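Local structure of kojibiose phosphorylase (Gut metagenome, 6W0P) at residues Asn643-Ala648 against Trp673-Tyr678; Glu353-Pro358 against Pro625-Ile630. The protein belongs to glycoside hydrolase family 65, whose members join a beta-rich N-terminal domain to a helical catalytic barrel and a small C-terminal domain. One frame throughout, in Å; residues are numbered along the deposited sequence.

Interaction 1 (Asn643-Ala648 against Trp673-Tyr678); sequences NFFGFA and WMNIVY
Phe645 and Asn675 bring helix 638-645 and the turn after it against the side of helix 666-680, their CA atoms 6.8 Å apart, within the (alpha/alpha)6 barrel that family 65 catalytic domains form. Gly646 is the first residue to leave the helical conformation, with a positive phi of 40°, and a type II' beta turn runs from Phe645 to Ala648, closed by the backbone bond from Ala648 N to Phe645 O. Helix 666-680 passes through 673-678 with a wider pi-type turn at 675-678.

On the 643-648 side Phe645 carries the contact; Asn675 and Ile676 receive it. Phe645 CG stands anti to the backbone N (chi1 -178°), which sets the ring beside Asn675 and Ile676. Asn675 comes in at the rim of that ring, with its CG 3.6 Å from Phe645 CD1, and the amide and ring planes stand 79° apart; the amide therefore does not stack on the aromatic face. One of those faces is covered from within the turn by Ala648 CB. Phe645 CE1 also meets Ile676 CG1 at 3.9 Å, obliquely to the ring, in an apolar contact. Beyond the two segments, Phe680 meets the Phe645 ring edge-to-face, and Ile314 of helix 308-324 packs on Ile676.

No direct hydrogen bond spans the segments, yet the two ends of the Asn675 amide are both engaged. ND2 bonds to Ser629 OG on helix 624-634, whereas OD1 accepts from a water. That single water gives one hydrogen to Phe644 O at 2.8 Å and the other to Asn675 OD1 at 2.7 Å, bridging a gap of 4.3 Å between those two oxygens.

Interaction 2 (Glu353-Pro358 against Pro625-Ile630); sequences ETYCLP and PSIHSI
Most of the surface buried here belongs to Tyr355 and Ile627, with Ser626 a minor third, and the contact illustrates how one long aromatic side chain can span two helices of a helical barrel domain whose backbones stay well apart. The nearest CA atoms, those of Tyr355 and Ile627, are 9.5 Å from each other. Tyr355 sits just where helix 351-361 is irregular, in a wider pi-type turn at 353-356. Its side chain was modelled in two conformers, and the contact described is that of one of them. In this conformer, with CG anti to its carbonyl carbon (chi1 -88°), the phenol reaches across to helix 624-634.

The meeting is at the far end of the phenol. Tyr355 OH lies 3.5 Å from Ile627 CG1, and Tyr355 CZ is 4.0 Å from the same methylene. The two side chains run at about a right angle, so that the isoleucine lies across the phenol end. Ser626 OG lies 4.3 Å from Tyr355 CE2, a loose contact with a ring carbon. Met592 of helix 590-596 and Thr667 of helix 666-680 also touch Tyr355, while Phe595 packs on Ile627.

The hydroxyl finds its polar partner in Leu623 O, just before helix 624-634. In this conformer Tyr355 thus joins that helix in two ways: its buried hydroxyl is satisfied by a backbone carbonyl, and Ile627 packs against the hydroxyl and the adjoining CZ.

Helix 624-634 links the two sites, whose centres lie 9 Å apart. It supplies one segment of interaction 2 and also touches both sides of interaction 1: Ser629 and Asn675 form the joint between the sites, and Phe644 CB packs against Ser629 CB. Helix 638-645 follows it directly in the chain. The contacts come in series, interaction 2 first, joining segments with 266 residues between them, then interaction 1, with only 24 between its segments. Pro358 of helix 351-361 also packs on Met674 and Tyr678 of helix 666-680. Distant and neighbouring parts of the catalytic domain's sequence thus meet in one continuous buried region.

Interaction 1 (Asn643-Ala648 against Trp673-Tyr678)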
loop_
_atom_site.group_PDB
_atom_site.type_symbol
_atom_site.label_atom_id
_atom_site.label_comp_id
_atom_site.label_asym_id
_atom_site.label_seq_id
_atom_site.Cartn_x
_atom_site.Cartn_y
_atom_site.Cartn_z
ATOM N N ASN A 643 -12.083 -35.945 -5.764
ATOM C CA ASN A 643 -12.195 -35.013 -4.607
ATOM C C ASN A 643 -12.103 -33.549 -5.085
ATOM O O ASN A 643 -12.977 -32.738 -4.684
ATOM C CB ASN A 643 -11.166 -35.324 -3.509
ATOM C CG ASN A 643 -11.518 -36.557 -2.716
ATOM O OD1 ASN A 643 -12.648 -37.037 -2.790
ATOM N ND2 ASN A 643 -10.551 -37.094 -1.980
ATOM N N PHE A 644 -11.107 -33.221 -5.918
ATOM C CA PHE A 644 -10.868 -31.856 -6.461
ATOM C C PHE A 644 -12.018 -31.429 -7.391
ATOM O O PHE A 644 -12.371 -30.188 -7.409
ATOM C CB PHE A 644 -9.505 -31.755 -7.159
ATOM C CG PHE A 644 -8.346 -31.542 -6.212
ATOM C CD1 PHE A 644 -8.358 -30.471 -5.311
ATOM C CD2 PHE A 644 -7.239 -32.385 -6.225
ATOM C CE1 PHE A 644 -7.316 -30.269 -4.418
ATOM C CE2 PHE A 644 -6.188 -32.185 -5.331
ATOM C CZ PHE A 644 -6.220 -31.113 -4.445
ATOM N N PHE A 645 -12.599 -32.355 -8.154
ATOM C CA PHE A 645 -13.809 -32.022 -8.934
ATOM C C PHE A 645 -14.892 -31.560 -7.962
ATOM O O PHE A 645 -15.348 -30.446 -8.150
ATOM C CB PHE A 645 -14.329 -33.171 -9.790
ATOM C CG PHE A 645 -15.536 -32.772 -10.600
ATOM C CD1 PHE A 645 -15.394 -32.055 -11.780
ATOM C CD2 PHE A 645 -16.815 -33.094 -10.174
ATOM C CE1 PHE A 645 -16.498 -31.681 -12.524
ATOM C CE2 PHE A 645 -17.921 -32.733 -10.927
ATOM C CZ PHE A 645 -17.759 -32.021 -12.095
ATOM N N GLY A 646 -15.239 -32.375 -6.954
ATOM C CA GLY A 646 -16.217 -32.067 -5.887
ATOM C C GLY A 646 -17.439 -31.318 -6.402
ATOM O O GLY A 646 -18.154 -31.865 -7.243
ATOM N N PHE A 647 -17.629 -30.075 -5.955
ATOM C CA PHE A 647 -18.831 -29.253 -6.252
ATOM C C PHE A 647 -18.561 -28.278 -7.414
ATOM O O PHE A 647 -19.180 -27.204 -7.452
ATOM C CB PHE A 647 -19.280 -28.517 -4.987
ATOM C CG PHE A 647 -18.180 -27.791 -4.257
ATOM C CD1 PHE A 647 -17.831 -26.505 -4.605
ATOM C CD2 PHE A 647 -17.492 -28.419 -3.224
ATOM C CE1 PHE A 647 -16.818 -25.838 -3.939
ATOM C CE2 PHE A 647 -16.476 -27.756 -2.557
ATOM C CZ PHE A 647 -16.137 -26.466 -2.922
ATOM N N ALA A 648 -17.701 -28.645 -8.359
ATOM C CA ALA A 648 -17.272 -27.782 -9.483
ATOM C C ALA A 648 -18.480 -27.177 -10.225
ATOM O O ALA A 648 -18.361 -26.031 -10.611
ATOM C CB ALA A 648 -16.408 -28.572 -10.437
ATOM N N TRP A 673 -16.211 -26.928 -16.996
ATOM C CA TRP A 673 -16.096 -27.494 -18.355
ATOM C C TRP A 673 -14.695 -28.086 -18.507
ATOM O O TRP A 673 -14.583 -29.211 -18.990
ATOM C CB TRP A 673 -16.373 -26.445 -19.428
ATOM C CG TRP A 673 -16.195 -26.986 -20.812
ATOM C CD1 TRP A 673 -17.146 -27.577 -21.581
ATOM C CD2 TRP A 673 -14.986 -27.009 -21.581
ATOM N NE1 TRP A 673 -16.623 -27.937 -22.791
ATOM C CE2 TRP A 673 -15.302 -27.594 -22.824
ATOM C CE3 TRP A 673 -13.682 -26.552 -21.364
ATOM C CZ2 TRP A 673 -14.350 -27.781 -23.823
ATOM C CZ3 TRP A 673 -12.742 -26.735 -22.350
ATOM C CH2 TRP A 673 -13.074 -27.335 -23.567
ATOM N N MET A 674 -13.678 -27.326 -18.115
ATOM C CA MET A 674 -12.255 -27.727 -18.217
ATOM C C MET A 674 -12.014 -29.020 -17.437
ATOM O O MET A 674 -11.370 -29.932 -17.999
ATOM C CB MET A 674 -11.355 -26.646 -17.624
ATOM C CG MET A 674 -11.550 -25.326 -18.286
ATOM S SD MET A 674 -10.326 -25.183 -19.548
ATOM C CE MET A 674 -8.895 -24.736 -18.579
ATOM N N ASN A 675 -12.477 -29.052 -16.177
ATOM C CA ASN A 675 -12.346 -30.227 -15.283
ATOM C C ASN A 675 -12.949 -31.456 -15.980
ATOM O O ASN A 675 -12.366 -32.564 -15.831
ATOM C CB ASN A 675 -12.950 -30.018 -13.898
ATOM C CG ASN A 675 -12.217 -30.796 -12.821
ATOM O OD1 ASN A 675 -12.120 -30.324 -11.689
ATOM N ND2 ASN A 675 -11.738 -32.000 -13.141
ATOM N N ILE A 676 -14.048 -31.292 -16.726
ATOM C CA ILE A 676 -14.737 -32.444 -17.388
ATOM C C ILE A 676 -13.929 -32.870 -18.626
ATOM O O ILE A 676 -13.599 -34.076 -18.700
ATOM C CB ILE A 676 -16.215 -32.124 -17.689
ATOM C CG1 ILE A 676 -17.030 -32.065 -16.386
ATOM C CG2 ILE A 676 -16.774 -33.130 -18.687
ATOM C CD1 ILE A 676 -18.495 -31.605 -16.545
ATOM N N VAL A 677 -13.539 -31.930 -19.502
ATOM C CA VAL A 677 -12.987 -32.258 -20.854
ATOM C C VAL A 677 -11.459 -32.452 -20.807
ATOM O O VAL A 677 -10.979 -33.460 -21.377
ATOM C CB VAL A 677 -13.425 -31.235 -21.911
ATOM C CG1 VAL A 677 -12.767 -31.486 -23.247
ATOM C CG2 VAL A 677 -14.931 -31.233 -22.091
ATOM N N TYR A 678 -10.702 -31.571 -20.168
ATOM C CA TYR A 678 -9.243 -31.759 -19.961
ATOM C C TYR A 678 -8.987 -32.813 -18.877
ATOM O O TYR A 678 -7.989 -33.534 -18.974
ATOM C CB TYR A 678 -8.541 -30.455 -19.596
ATOM C CG TYR A 678 -8.375 -29.504 -20.750
ATOM C CD1 TYR A 678 -7.602 -29.838 -21.851
ATOM C CD2 TYR A 678 -8.973 -28.256 -20.744
ATOM C CE1 TYR A 678 -7.440 -28.972 -22.925
ATOM C CE2 TYR A 678 -8.814 -27.374 -21.805
ATOM C CZ TYR A 678 -8.063 -27.742 -22.906
ATOM O OH TYR A 678 -7.883 -26.848 -23.918
HETATM O O HOH W 1 -12.742 -28.590 -9.694
#

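Interaction 2 (Glu353-Pro358 against Pro625-Ile630)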
loop_
_atom_site.group_PDB
_atom_site.type_symbol
_atom_site.label_atom_id
_atom_site.label_comp_id
_atom_site.label_asym_id
_atom_site.label_seq_id
_atom_site.Cartn_x
_atom_site.Cartn_y
_atom_site.Cartn_z
ATOM N N GLU A 353 -7.445 -15.586 -20.693
ATOM C CA GLU A 353 -6.525 -16.178 -21.688
ATOM C C GLU A 353 -6.172 -17.617 -21.298
ATOM O O GLU A 353 -6.045 -18.426 -22.195
ATOM C CB GLU A 353 -5.272 -15.319 -21.836
ATOM C CG GLU A 353 -5.492 -14.050 -22.626
ATOM C CD GLU A 353 -6.362 -12.983 -21.974
ATOM O OE1 GLU A 353 -6.263 -12.776 -20.746
ATOM O OE2 GLU A 353 -7.123 -12.338 -22.717
ATOM N N THR A 354 -6.043 -17.927 -20.011
ATOM C CA THR A 354 -5.380 -19.160 -19.545
ATOM C C THR A 354 -6.398 -20.193 -19.051
ATOM O O THR A 354 -5.956 -21.317 -18.793
ATOM C CB THR A 354 -4.371 -18.810 -18.447
ATOM O OG1 THR A 354 -5.028 -18.093 -17.393
ATOM C CG2 THR A 354 -3.228 -17.992 -18.998
ATOM N N TYR A 355 -7.673 -19.823 -18.862
ATOM C CA TYR A 355 -8.724 -20.664 -18.205
ATOM C C TYR A 355 -10.050 -20.608 -18.994
ATOM O O TYR A 355 -10.668 -21.665 -19.232
ATOM C CB TYR A 355 -9.090 -20.150 -16.804
ATOM C CG TYR A 355 -8.305 -20.631 -15.604
ATOM C CD1 TYR A 355 -7.032 -20.151 -15.328
ATOM C CD2 TYR A 355 -8.886 -21.479 -14.660
ATOM C CE1 TYR A 355 -6.335 -20.552 -14.198
ATOM C CE2 TYR A 355 -8.208 -21.878 -13.517
ATOM C CZ TYR A 355 -6.926 -21.411 -13.286
ATOM O OH TYR A 355 -6.225 -21.806 -12.178
ATOM N N CYS A 356 -10.513 -19.399 -19.321
ATOM C CA CYS A 356 -11.806 -19.200 -20.027
ATOM C C CYS A 356 -11.685 -19.537 -21.515
ATOM O O CYS A 356 -12.618 -20.117 -22.042
ATOM C CB CYS A 356 -12.348 -17.789 -19.845
ATOM S SG CYS A 356 -12.626 -17.400 -18.098
ATOM N N LEU A 357 -10.567 -19.229 -22.169
ATOM C CA LEU A 357 -10.469 -19.314 -23.652
ATOM C C LEU A 357 -10.831 -20.714 -24.142
ATOM O O LEU A 357 -11.552 -20.841 -25.126
ATOM C CB LEU A 357 -9.061 -18.917 -24.098
ATOM C CG LEU A 357 -8.835 -18.876 -25.602
ATOM C CD1 LEU A 357 -9.794 -17.909 -26.253
ATOM C CD2 LEU A 357 -7.405 -18.498 -25.909
ATOM N N PRO A 358 -10.307 -21.813 -23.554
ATOM C CA PRO A 358 -10.450 -23.136 -24.165
ATOM C C PRO A 358 -11.888 -23.562 -24.495
ATOM O O PRO A 358 -12.115 -24.162 -25.515
ATOM C CB PRO A 358 -9.870 -24.047 -23.084
ATOM C CG PRO A 358 -8.820 -23.192 -22.426
ATOM C CD PRO A 358 -9.497 -21.852 -22.323
ATOM N N PRO A 625 -8.703 -25.839 -7.630
ATOM C CA PRO A 625 -9.197 -27.214 -7.600
ATOM C C PRO A 625 -9.219 -27.943 -8.948
ATOM O O PRO A 625 -8.875 -29.111 -8.989
ATOM C CB PRO A 625 -10.631 -27.062 -7.056
ATOM C CG PRO A 625 -10.552 -25.819 -6.181
ATOM C CD PRO A 625 -9.636 -24.905 -6.964
ATOM N N SER A 626 -9.624 -27.253 -10.013
ATOM C CA SER A 626 -9.763 -27.831 -11.376
ATOM C C SER A 626 -8.383 -28.204 -11.955
ATOM O O SER A 626 -8.283 -29.220 -12.658
ATOM C CB SER A 626 -10.554 -26.896 -12.298
ATOM O OG SER A 626 -9.850 -25.687 -12.574
ATOM N N ILE A 627 -7.359 -27.389 -11.727
ATOM C CA ILE A 627 -6.001 -27.627 -12.281
ATOM C C ILE A 627 -5.439 -28.883 -11.617
ATOM O O ILE A 627 -4.910 -29.748 -12.318
ATOM C CB ILE A 627 -5.096 -26.415 -12.044
ATOM C CG1 ILE A 627 -5.641 -25.174 -12.748
ATOM C CG2 ILE A 627 -3.681 -26.727 -12.473
ATOM C CD1 ILE A 627 -5.842 -25.391 -14.208
ATOM N N HIS A 628 -5.573 -28.968 -10.302
ATOM C CA HIS A 628 -5.091 -30.122 -9.505
ATOM C C HIS A 628 -5.887 -31.383 -9.907
ATOM O O HIS A 628 -5.257 -32.471 -10.026
ATOM C CB HIS A 628 -5.125 -29.765 -7.999
ATOM C CG HIS A 628 -4.108 -28.747 -7.583
ATOM N ND1 HIS A 628 -4.359 -27.387 -7.569
ATOM C CD2 HIS A 628 -2.832 -28.893 -7.172
ATOM C CE1 HIS A 628 -3.286 -26.745 -7.171
ATOM N NE2 HIS A 628 -2.333 -27.651 -6.923
ATOM N N SER A 629 -7.215 -31.269 -10.102
ATOM C CA SER A 629 -8.058 -32.412 -10.547
ATOM C C SER A 629 -7.531 -32.909 -11.895
ATOM O O SER A 629 -7.390 -34.135 -12.058
ATOM C CB SER A 629 -9.528 -32.104 -10.668
ATOM O OG SER A 629 -10.210 -33.283 -11.109
ATOM N N ILE A 630 -7.230 -31.983 -12.813
ATOM C CA ILE A 630 -6.836 -32.332 -14.208
ATOM C C ILE A 630 -5.496 -33.037 -14.161
ATOM O O ILE A 630 -5.372 -34.063 -14.822
ATOM C CB ILE A 630 -6.808 -31.109 -15.137
ATOM C CG1 ILE A 630 -8.240 -30.637 -15.420
ATOM C CG2 ILE A 630 -6.041 -31.430 -16.411
ATOM C CD1 ILE A 630 -8.369 -29.166 -15.672
#